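Local structure of ATP/GTP-binding site-containing protein A (Brucella abortus, 6NTR) at residues Arg9-Leu14 against Leu235-Ile240; Thr15-Asp20 against Asp228-Gly233; Lys77-Val82 against Gln124-His129. The protein works in the periplasm to maintain the integrity of the bacterial cell envelope. One frame throughout, in Å; residues are numbered along the deposited sequence.

Interaction 1: Arg9-Leu14 against Leu235-Ile240; sequences RAIYDL and LVKLDI. With EDO (1,2-ethanediol), chain G.
Ile11 meets both Val236 and Lys237 across the strand pair. Its N-H bonds to the carbonyl of Lys237, with Ile11 N to Lys237 O at 3.1 Å. Its own carbonyl oxygen takes Val236 N at 2.8 Å from Ile11 O, almost straight (172°). Lys237 N reaches the same oxygen only weakly. The CG2 branch of Ile11 touches CG2 of Val236 at 3.9 Å, and the side chains cross at about a right angle. The other branch lies alongside the lysine, with Ile11 CD1 at 4.1 Å from Lys237 CD. Two residues facing one make a classic beta bulge. It shifts the register of the antiparallel strands 8-19 and 229-240 by one residue, within the beta-barrel-like fold. Beyond it, Tyr12 pairs with Leu235.

Arg9 pairs with Asp239 through two backbone bonds, Arg9 N to Asp239 O (3.0 Å) and Asp239 N to Arg9 O (2.9 Å). With CG anti to the backbone N (chi1 -178°), the extended arginine runs beside Asp239. Arg9 NH1 stays 4.1 Å from Asp239 OD2; that oxygen forms a salt bridge with Lys237 NZ of the same strand. Ile11 CD1 lies over the rim of one guanidinium face. Arg9 also packs on Val33 and Glu35 of strand 25-39.

Leu235 works on the other face of the sheet, with Ala10, Tyr12 and Leu238. Its CD1 lies against Ala10 CB. The same methyl sits over a face of the Tyr12 ring, though the modelled distance is doubtful. Leu235 also touches Met179 of helix 174-179, and its N-H bonds to Glu175.

Interaction 2: Thr15-Asp20 against Asp228-Gly233; sequences TLDRAD and DFSMRG. With EDO (1,2-ethanediol), chain I.
Ser230 faces two residues of the other strand, Asp17 and Arg18. Asp17 N bonds to Ser230 O at 2.8 Å, and its donor lies 36° out of the carbonyl plane. Ser230 N bonds in turn to Arg18 O at 3.1 Å. The pattern is a classic beta bulge in antiparallel strands. Next to it, Thr15 and Arg232 form a regular hydrogen-bonded pair. Thr15 OG1 packs against the arginine stem, 3.4 Å from Arg232 CB.

Ser230 and Arg232 point to one face, and the Asp17 carboxylate reaches toward both. Asp17 OD1 lies at the edge of the guanidinium, near its plane, 3.4 Å from Arg232 NE. This salt bridge carries only a weak hydrogen bond, and the carboxylate plane is turned 67° from the guanidinium. The other carboxylate oxygen is held by a water. That water donates to Asp17 OD2 and accepts from Arg18 NE. It also bonds to Ser230 OG, at 2.7 Å. The serine hydroxyl sits between backbone N and carbonyl carbon (chi1 46°), which turns it to the water.

Further out, Arg18 NH2 forms a salt bridge with Asp20 OD1 at 3.1 Å, while Arg18 NH1 pairs with Asp225. Asp20 also comes near Asp228, but Asp228 is poorly ordered, so this approach of like charges is only approximate. Leu16, Phe229 and the selenomethionine Met231 lie on the opposite face and pack on Leu28 of strand 25-39. Phe229 also stacks with Tyr226. An ethanediol, probably from crystallisation, donates to Asp17 O.

Each arginine thus lies beside acids. Arg232 probably offsets the charge of Asp17, and Arg18 probably offsets those of Asp20 and Asp225.

Interaction 3: Lys77-Val82 against Gln124-His129; sequences KDFRFV and QFPTRH
Phe79 reaches from its strand to Phe125 and Pro126 at the start of a helix. CB already points at Phe125. With CG anti to the backbone N (chi1 -174°), the ring then extends to Pro126. CB makes the first contact. It stands over the middle of the Phe125 ring, with Phe79 CB 3.6 Å from the ring centroid and only 6° off the normal. This is a CH-pi contact. CG comes next, with Phe79 CG 3.9 Å from Phe125 CG. On one side of the ring, Phe79 CD2 lies 3.8 Å from Phe125 CD1.

The far half of the ring belongs to the proline. Phe79 CE1 is 3.8 Å from Pro126 CD, and Phe79 CE2 is 4.1 Å from the same carbon. At the tip, Phe79 CZ meets Pro126 CD at 3.7 Å, with Pro126 CG close by. Pro126 CD lies over the face of the Phe79 ring, off its centre, and makes a second CH-pi contact. The planes of the Phe79 and Phe125 rings are nearly parallel, 16° apart. The rings are slid apart, with centroids of Phe79 and Phe125 5.0 Å from each other, and barely overlap.

Phe125 is the N-cap residue of helix 126-138, and its carbonyl accepts the N-H of His129. Glu72 of the neighbouring strand 62-72 accepts Thr127 N in the first turn. Leu101 of strand 90-102 also touches Phe125.

No hydrogen bond links the two segments. The helix start is held against strand 78-87 by aliphatic C-H groups on aromatic faces, so shape and burial rather than charge define this contact.

Strand 8-19 near the N terminus enters interaction 1 first and interaction 2 next. Both pair it with the last strand, 229-240, and so close loops of more than 200 residues. The antiparallel course makes them nest: the loop of interaction 2 lies within that of interaction 1. They touch each other, with Leu14 CD1 at 3.5 Å from Met231 CE. Interaction 3 closes a much shorter loop inside both, between strand 78-87 and the start of helix 126-138. Its centre is about 23 Å from that of interaction 1 and about 28 Å from that of interaction 2. None of the three cross. The first two join the chain's first and last strands; the third seats a helix.

Interaction 1: Arg9-Leu14 against Leu235-Ile240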
loop_
_atom_site.group_PDB
_atom_site.type_symbol
_atom_site.label_atom_id
_atom_site.label_comp_id
_atom_site.label_asym_id
_atom_site.label_seq_id
_atom_site.Cartn_x
_atom_site.Cartn_y
_atom_site.Cartn_z
ATOM N N ARG A 9 -12.636 6.313 -4.637
ATOM C CA ARG A 9 -12.748 4.878 -4.456
ATOM C C ARG A 9 -12.199 4.321 -5.743
ATOM O O ARG A 9 -12.527 4.791 -6.816
ATOM C CB ARG A 9 -14.176 4.405 -4.227
ATOM C CG ARG A 9 -14.277 2.909 -3.989
ATOM C CD ARG A 9 -15.715 2.503 -3.741
ATOM N NE ARG A 9 -15.948 1.081 -3.930
ATOM C CZ ARG A 9 -16.919 0.591 -4.684
ATOM N NH1 ARG A 9 -17.729 1.416 -5.317
ATOM N NH2 ARG A 9 -17.079 -0.713 -4.808
ATOM N N ALA A 10 -11.343 3.327 -5.634
ATOM C CA ALA A 10 -10.692 2.763 -6.798
ATOM C C ALA A 10 -10.704 1.251 -6.684
ATOM O O ALA A 10 -10.312 0.692 -5.657
ATOM C CB ALA A 10 -9.275 3.284 -6.900
ATOM N N ILE A 11 -11.170 0.593 -7.731
ATOM C CA ILE A 11 -11.271 -0.854 -7.759
ATOM C C ILE A 11 -10.264 -1.353 -8.766
ATOM O O ILE A 11 -10.291 -0.947 -9.934
ATOM C CB ILE A 11 -12.668 -1.324 -8.158
ATOM C CG1 ILE A 11 -13.712 -0.757 -7.217
ATOM C CG2 ILE A 11 -12.711 -2.812 -8.125
ATOM C CD1 ILE A 11 -15.095 -1.032 -7.703
ATOM N N TYR A 12 -9.403 -2.255 -8.326
ATOM C CA TYR A 12 -8.372 -2.827 -9.168
ATOM C C TYR A 12 -8.680 -4.297 -9.371
ATOM O O TYR A 12 -9.166 -4.964 -8.459
ATOM C CB TYR A 12 -6.988 -2.666 -8.537
ATOM C CG TYR A 12 -6.568 -1.245 -8.259
ATOM C CD1 TYR A 12 -6.845 -0.651 -7.042
ATOM C CD2 TYR A 12 -5.867 -0.509 -9.199
ATOM C CE1 TYR A 12 -6.454 0.637 -6.782
ATOM C CE2 TYR A 12 -5.472 0.779 -8.941
ATOM C CZ TYR A 12 -5.772 1.349 -7.728
ATOM O OH TYR A 12 -5.398 2.632 -7.417
ATOM N N ASP A 13 -8.411 -4.785 -10.567
ATOM C CA ASP A 13 -8.511 -6.200 -10.872
ATOM C C ASP A 13 -7.127 -6.834 -10.842
ATOM O O ASP A 13 -6.198 -6.343 -11.490
ATOM C CB ASP A 13 -9.166 -6.419 -12.229
ATOM C CG ASP A 13 -9.160 -7.850 -12.627
ATOM O OD1 ASP A 13 -9.961 -8.611 -12.049
ATOM O OD2 ASP A 13 -8.340 -8.218 -13.493
ATOM N N LEU A 14 -6.999 -7.865 -10.022
ATOM C CA LEU A 14 -5.748 -8.559 -9.802
ATOM C C LEU A 14 -5.552 -9.768 -10.685
ATOM O O LEU A 14 -6.465 -10.546 -10.905
ATOM C CB LEU A 14 -5.626 -8.980 -8.343
ATOM C CG LEU A 14 -5.893 -7.947 -7.252
ATOM C CD1 LEU A 14 -5.539 -8.530 -5.897
ATOM C CD2 LEU A 14 -5.105 -6.675 -7.504
ATOM N N LEU A 235 -6.465 -0.753 -12.599
ATOM C CA LEU A 235 -7.628 -0.006 -12.198
ATOM C C LEU A 235 -8.741 -0.260 -13.174
ATOM O O LEU A 235 -8.559 -0.150 -14.369
ATOM C CB LEU A 235 -7.309 1.480 -12.157
ATOM C CG LEU A 235 -8.244 2.412 -11.402
ATOM C CD1 LEU A 235 -7.886 2.485 -9.937
ATOM C CD2 LEU A 235 -8.184 3.787 -12.009
ATOM N N VAL A 236 -9.914 -0.581 -12.649
ATOM C CA VAL A 236 -11.071 -0.854 -13.492
ATOM C C VAL A 236 -12.244 0.067 -13.206
ATOM O O VAL A 236 -13.232 0.023 -13.949
ATOM C CB VAL A 236 -11.521 -2.328 -13.393
ATOM C CG1 VAL A 236 -10.389 -3.239 -13.799
ATOM C CG2 VAL A 236 -12.038 -2.668 -12.004
ATOM N N LYS A 237 -12.178 0.909 -12.180
ATOM C CA LYS A 237 -13.255 1.850 -11.915
ATOM C C LYS A 237 -12.772 2.891 -10.926
ATOM O O LYS A 237 -12.125 2.552 -9.928
ATOM C CB LYS A 237 -14.479 1.128 -11.364
ATOM C CG LYS A 237 -15.728 1.976 -11.218
ATOM C CD LYS A 237 -16.898 1.105 -10.757
ATOM C CE LYS A 237 -18.177 1.897 -10.656
ATOM N NZ LYS A 237 -18.016 2.995 -9.668
ATOM N N LEU A 238 -13.088 4.155 -11.174
ATOM C CA LEU A 238 -12.586 5.243 -10.351
ATOM C C LEU A 238 -13.724 6.198 -10.054
ATOM O O LEU A 238 -14.367 6.711 -10.980
ATOM C CB LEU A 238 -11.439 5.972 -11.045
ATOM C CG LEU A 238 -10.955 7.168 -10.252
ATOM C CD1 LEU A 238 -10.225 6.663 -9.032
ATOM C CD2 LEU A 238 -10.070 8.038 -11.110
ATOM N N ASP A 239 -13.970 6.429 -8.770
ATOM C CA ASP A 239 -15.036 7.309 -8.321
ATOM C C ASP A 239 -14.413 8.470 -7.571
ATOM O O ASP A 239 -13.732 8.270 -6.560
ATOM C CB ASP A 239 -16.042 6.558 -7.456
ATOM C CG ASP A 239 -16.933 5.668 -8.276
ATOM O OD1 ASP A 239 -17.436 6.148 -9.319
ATOM O OD2 ASP A 239 -17.127 4.496 -7.883
ATOM N N ILE A 240 -14.640 9.673 -8.082
ATOM C CA ILE A 240 -14.061 10.893 -7.543
ATOM C C ILE A 240 -15.098 11.563 -6.659
ATOM O O ILE A 240 -16.175 11.937 -7.136
ATOM C CB ILE A 240 -13.619 11.841 -8.663
ATOM C CG1 ILE A 240 -12.674 11.136 -9.631
ATOM C CG2 ILE A 240 -12.969 13.064 -8.069
ATOM C CD1 ILE A 240 -13.315 10.804 -10.957
HETATM C C1 EDO G . -4.642 5.282 -5.146
HETATM O O1 EDO G . -5.385 4.633 -6.185
HETATM C C2 EDO G . -3.830 4.247 -4.398
HETATM O O2 EDO G . -3.023 4.954 -3.457
#

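Interaction 2: Thr15-Asp20 against Asp228-Gly233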
loop_
_atom_site.group_PDB
_atom_site.type_symbol
_atom_site.label_atom_id
_atom_site.label_comp_id
_atom_site.label_asym_id
_atom_site.label_seq_id
_atom_site.Cartn_x
_atom_site.Cartn_y
_atom_site.Cartn_z
ATOM N N THR A 15 -4.332 -9.901 -11.187
ATOM C CA THR A 15 -3.952 -10.991 -12.059
ATOM C C THR A 15 -2.565 -11.483 -11.692
ATOM O O THR A 15 -1.821 -10.795 -11.026
ATOM C CB THR A 15 -3.992 -10.554 -13.519
ATOM O OG1 THR A 15 -3.657 -9.170 -13.605
ATOM C CG2 THR A 15 -5.374 -10.739 -14.073
ATOM N N LEU A 16 -2.227 -12.690 -12.105
ATOM C CA LEU A 16 -0.921 -13.244 -11.807
ATOM C C LEU A 16 0.098 -12.769 -12.839
ATOM O O LEU A 16 -0.153 -12.840 -14.033
ATOM C CB LEU A 16 -0.994 -14.761 -11.796
ATOM C CG LEU A 16 0.297 -15.506 -11.525
ATOM C CD1 LEU A 16 0.821 -15.202 -10.142
ATOM C CD2 LEU A 16 0.097 -16.992 -11.716
ATOM N N ASP A 17 1.244 -12.273 -12.391
ATOM C CA ASP A 17 2.244 -11.813 -13.343
ATOM C C ASP A 17 3.271 -12.886 -13.640
ATOM O O ASP A 17 3.402 -13.313 -14.768
ATOM C CB ASP A 17 2.938 -10.563 -12.813
ATOM C CG ASP A 17 3.702 -9.814 -13.882
ATOM O OD1 ASP A 17 3.151 -9.569 -14.968
ATOM O OD2 ASP A 17 4.859 -9.459 -13.619
ATOM N N ARG A 18 3.973 -13.347 -12.617
ATOM C CA ARG A 18 4.975 -14.385 -12.788
ATOM C C ARG A 18 4.912 -15.342 -11.612
ATOM O O ARG A 18 4.697 -14.924 -10.491
ATOM C CB ARG A 18 6.386 -13.763 -12.959
ATOM C CG ARG A 18 7.501 -14.262 -12.037
ATOM C CD ARG A 18 8.693 -13.321 -12.011
ATOM N NE ARG A 18 8.783 -12.549 -10.777
ATOM C CZ ARG A 18 9.271 -13.017 -9.641
ATOM N NH1 ARG A 18 9.314 -12.247 -8.574
ATOM N NH2 ARG A 18 9.705 -14.258 -9.569
ATOM N N ALA A 19 5.113 -16.621 -11.868
ATOM C CA ALA A 19 5.093 -17.588 -10.791
ATOM C C ALA A 19 6.326 -18.462 -10.732
ATOM O O ALA A 19 6.663 -19.116 -11.691
ATOM C CB ALA A 19 3.859 -18.446 -10.894
ATOM N N ASP A 20 6.988 -18.478 -9.587
ATOM C CA ASP A 20 8.164 -19.293 -9.397
ATOM C C ASP A 20 7.748 -20.722 -9.148
ATOM O O ASP A 20 6.660 -20.970 -8.679
ATOM C CB ASP A 20 9.005 -18.772 -8.234
ATOM C CG ASP A 20 10.153 -17.875 -8.687
ATOM O OD1 ASP A 20 10.108 -17.365 -9.818
ATOM O OD2 ASP A 20 11.101 -17.675 -7.905
ATOM N N ASP A 228 8.978 -14.668 -4.948
ATOM C CA ASP A 228 8.747 -15.796 -5.833
ATOM C C ASP A 228 7.695 -15.482 -6.872
ATOM O O ASP A 228 7.847 -15.869 -8.014
ATOM C CB ASP A 228 8.281 -17.033 -5.058
ATOM C CG ASP A 228 9.317 -17.563 -4.103
ATOM O OD1 ASP A 228 10.516 -17.285 -4.286
ATOM O OD2 ASP A 228 8.922 -18.264 -3.157
ATOM N N PHE A 229 6.632 -14.786 -6.484
ATOM C CA PHE A 229 5.558 -14.463 -7.412
ATOM C C PHE A 229 5.193 -12.997 -7.422
ATOM O O PHE A 229 5.350 -12.330 -6.430
ATOM C CB PHE A 229 4.313 -15.268 -7.065
ATOM C CG PHE A 229 3.487 -14.673 -5.971
ATOM C CD1 PHE A 229 3.769 -14.944 -4.660
ATOM C CD2 PHE A 229 2.421 -13.865 -6.259
ATOM C CE1 PHE A 229 3.015 -14.410 -3.652
ATOM C CE2 PHE A 229 1.662 -13.329 -5.254
ATOM C CZ PHE A 229 1.959 -13.606 -3.952
ATOM N N SER A 230 4.710 -12.503 -8.552
ATOM C CA SER A 230 4.295 -11.126 -8.661
ATOM C C SER A 230 2.847 -11.070 -9.116
ATOM O O SER A 230 2.348 -11.960 -9.813
ATOM C CB SER A 230 5.212 -10.343 -9.613
ATOM O OG SER A 230 5.437 -11.080 -10.794
HETATM N N MSE A 231 2.184 -9.979 -8.740
HETATM C CA MSE A 231 0.807 -9.745 -9.065
HETATM C C MSE A 231 0.704 -8.458 -9.804
HETATM O O MSE A 231 1.584 -7.597 -9.690
HETATM C CB MSE A 231 0.012 -9.529 -7.800
HETATM C CG MSE A 231 0.013 -10.740 -6.899
HETATM SE SE MSE A 231 -1.208 -10.311 -5.440
HETATM C CE MSE A 231 -2.076 -8.824 -6.352
ATOM N N ARG A 232 -0.362 -8.330 -10.590
ATOM C CA ARG A 232 -0.633 -7.147 -11.370
ATOM C C ARG A 232 -1.935 -6.555 -10.874
ATOM O O ARG A 232 -2.844 -7.282 -10.529
ATOM C CB ARG A 232 -0.820 -7.524 -12.837
ATOM C CG ARG A 232 0.442 -7.629 -13.654
ATOM C CD ARG A 232 0.558 -6.466 -14.615
ATOM N NE ARG A 232 1.864 -6.422 -15.252
ATOM C CZ ARG A 232 2.385 -5.340 -15.807
ATOM N NH1 ARG A 232 1.715 -4.206 -15.807
ATOM N NH2 ARG A 232 3.583 -5.392 -16.366
ATOM N N GLY A 233 -2.022 -5.239 -10.812
ATOM C CA GLY A 233 -3.250 -4.606 -10.403
ATOM C C GLY A 233 -3.627 -3.552 -11.403
ATOM O O GLY A 233 -2.936 -2.569 -11.546
HETATM C C1 EDO I . 0.626 -16.194 -15.799
HETATM O O1 EDO I . 1.368 -15.036 -16.221
HETATM C C2 EDO I . 1.319 -17.473 -16.256
HETATM O O2 EDO I . 2.465 -17.715 -15.426
HETATM O O HOH W 1 7.440 -10.012 -12.185
#

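Interaction 3: Lys77-Val82 against Gln124-His129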
loop_
_atom_site.group_PDB
_atom_site.type_symbol
_atom_site.label_atom_id
_atom_site.label_comp_id
_atom_site.label_asym_id
_atom_site.label_seq_id
_atom_site.Cartn_x
_atom_site.Cartn_y
_atom_site.Cartn_z
ATOM N N LYS A 77 0.712 12.822 13.437
ATOM C CA LYS A 77 1.349 12.281 14.630
ATOM C C LYS A 77 0.605 11.094 15.221
ATOM O O LYS A 77 1.139 10.425 16.112
ATOM C CB LYS A 77 1.500 13.369 15.709
ATOM C CG LYS A 77 2.743 14.240 15.556
ATOM C CD LYS A 77 3.037 15.044 16.816
ATOM C CE LYS A 77 4.458 15.605 16.790
ATOM N NZ LYS A 77 4.856 16.272 18.066
ATOM N N ASP A 78 -0.589 10.804 14.753
ATOM C CA ASP A 78 -1.316 9.649 15.231
ATOM C C ASP A 78 -1.735 8.789 14.047
ATOM O O ASP A 78 -1.875 9.281 12.924
ATOM C CB ASP A 78 -2.532 10.071 16.037
ATOM C CG ASP A 78 -3.245 8.894 16.654
ATOM O OD1 ASP A 78 -2.567 8.083 17.328
ATOM O OD2 ASP A 78 -4.466 8.752 16.417
ATOM N N PHE A 79 -1.939 7.499 14.310
ATOM C CA PHE A 79 -2.238 6.537 13.253
ATOM C C PHE A 79 -2.988 5.367 13.877
ATOM O O PHE A 79 -2.387 4.568 14.598
ATOM C CB PHE A 79 -0.947 6.080 12.573
ATOM C CG PHE A 79 -1.151 5.198 11.384
ATOM C CD1 PHE A 79 -1.923 5.607 10.323
ATOM C CD2 PHE A 79 -0.524 3.973 11.309
ATOM C CE1 PHE A 79 -2.090 4.802 9.219
ATOM C CE2 PHE A 79 -0.686 3.165 10.212
ATOM C CZ PHE A 79 -1.474 3.581 9.166
ATOM N N ARG A 80 -4.294 5.290 13.635
ATOM C CA ARG A 80 -5.120 4.187 14.111
ATOM C C ARG A 80 -5.266 3.146 13.007
ATOM O O ARG A 80 -5.467 3.495 11.843
ATOM C CB ARG A 80 -6.503 4.682 14.553
ATOM C CG ARG A 80 -6.526 5.491 15.856
ATOM C CD ARG A 80 -7.959 5.788 16.341
ATOM N NE ARG A 80 -8.431 7.117 15.953
ATOM C CZ ARG A 80 -8.315 8.200 16.714
ATOM N NH1 ARG A 80 -7.742 8.110 17.906
ATOM N NH2 ARG A 80 -8.774 9.368 16.287
ATOM N N PHE A 81 -5.179 1.865 13.375
ATOM C CA PHE A 81 -5.169 0.787 12.377
ATOM C C PHE A 81 -5.826 -0.528 12.831
ATOM O O PHE A 81 -5.641 -0.959 13.973
ATOM C CB PHE A 81 -3.721 0.501 11.922
ATOM C CG PHE A 81 -2.779 0.128 13.037
ATOM C CD1 PHE A 81 -2.597 -1.198 13.404
ATOM C CD2 PHE A 81 -2.051 1.102 13.688
ATOM C CE1 PHE A 81 -1.727 -1.531 14.405
ATOM C CE2 PHE A 81 -1.188 0.771 14.694
ATOM C CZ PHE A 81 -1.023 -0.543 15.053
ATOM N N VAL A 82 -6.555 -1.182 11.904
ATOM C CA VAL A 82 -7.184 -2.497 12.104
ATOM C C VAL A 82 -6.884 -3.395 10.903
ATOM O O VAL A 82 -7.186 -3.030 9.763
ATOM C CB VAL A 82 -8.726 -2.416 12.293
ATOM C CG1 VAL A 82 -9.319 -3.770 12.699
ATOM C CG2 VAL A 82 -9.142 -1.390 13.314
ATOM N N GLN A 124 7.456 8.004 9.925
ATOM C CA GLN A 124 6.313 8.676 9.331
ATOM C C GLN A 124 5.231 7.641 9.007
ATOM O O GLN A 124 5.458 6.454 9.115
ATOM C CB GLN A 124 6.688 9.538 8.135
ATOM C CG GLN A 124 7.295 8.797 6.972
ATOM C CD GLN A 124 7.321 9.625 5.717
ATOM O OE1 GLN A 124 6.768 10.709 5.666
ATOM N NE2 GLN A 124 7.958 9.109 4.695
ATOM N N PHE A 125 4.049 8.108 8.672
ATOM C CA PHE A 125 2.959 7.215 8.380
ATOM C C PHE A 125 2.582 7.314 6.928
ATOM O O PHE A 125 3.007 8.200 6.241
ATOM C CB PHE A 125 1.782 7.410 9.347
ATOM C CG PHE A 125 2.139 7.199 10.785
ATOM C CD1 PHE A 125 2.669 6.031 11.205
ATOM C CD2 PHE A 125 1.972 8.192 11.691
ATOM C CE1 PHE A 125 3.015 5.836 12.512
ATOM C CE2 PHE A 125 2.311 8.009 12.999
ATOM C CZ PHE A 125 2.837 6.830 13.413
ATOM N N PRO A 126 1.689 6.435 6.480
ATOM C CA PRO A 126 1.393 6.333 5.055
ATOM C C PRO A 126 0.925 7.578 4.353
ATOM O O PRO A 126 1.372 7.781 3.238
ATOM C CB PRO A 126 0.284 5.289 5.019
ATOM C CG PRO A 126 0.589 4.411 6.169
ATOM C CD PRO A 126 1.119 5.312 7.237
ATOM N N THR A 127 0.044 8.375 4.918
ATOM C CA THR A 127 -0.316 9.565 4.187
ATOM C C THR A 127 0.841 10.552 4.054
ATOM O O THR A 127 1.005 11.144 3.011
ATOM C CB THR A 127 -1.586 10.228 4.697
ATOM O OG1 THR A 127 -2.679 9.348 4.447
ATOM C CG2 THR A 127 -1.827 11.502 3.943
ATOM N N ARG A 128 1.620 10.740 5.115
ATOM C CA ARG A 128 2.737 11.669 5.056
ATOM C C ARG A 128 3.768 11.191 4.055
ATOM O O ARG A 128 4.175 11.935 3.189
ATOM C CB ARG A 128 3.379 11.804 6.425
ATOM C CG ARG A 128 3.926 13.183 6.720
ATOM C CD ARG A 128 2.853 14.062 7.328
ATOM N NE ARG A 128 3.386 14.969 8.331
ATOM C CZ ARG A 128 2.703 15.969 8.866
ATOM N NH1 ARG A 128 1.456 16.192 8.502
ATOM N NH2 ARG A 128 3.273 16.744 9.766
ATOM N N HIS A 129 4.121 9.916 4.143
ATOM C CA HIS A 129 5.034 9.283 3.204
ATOM C C HIS A 129 4.552 9.432 1.770
ATOM O O HIS A 129 5.347 9.696 0.862
ATOM C CB HIS A 129 5.166 7.818 3.587
ATOM C CG HIS A 129 6.192 7.055 2.810
ATOM N ND1 HIS A 129 6.074 6.802 1.462
ATOM C CD2 HIS A 129 7.320 6.422 3.212
ATOM C CE1 HIS A 129 7.102 6.074 1.060
ATOM N NE2 HIS A 129 7.870 5.826 2.104
#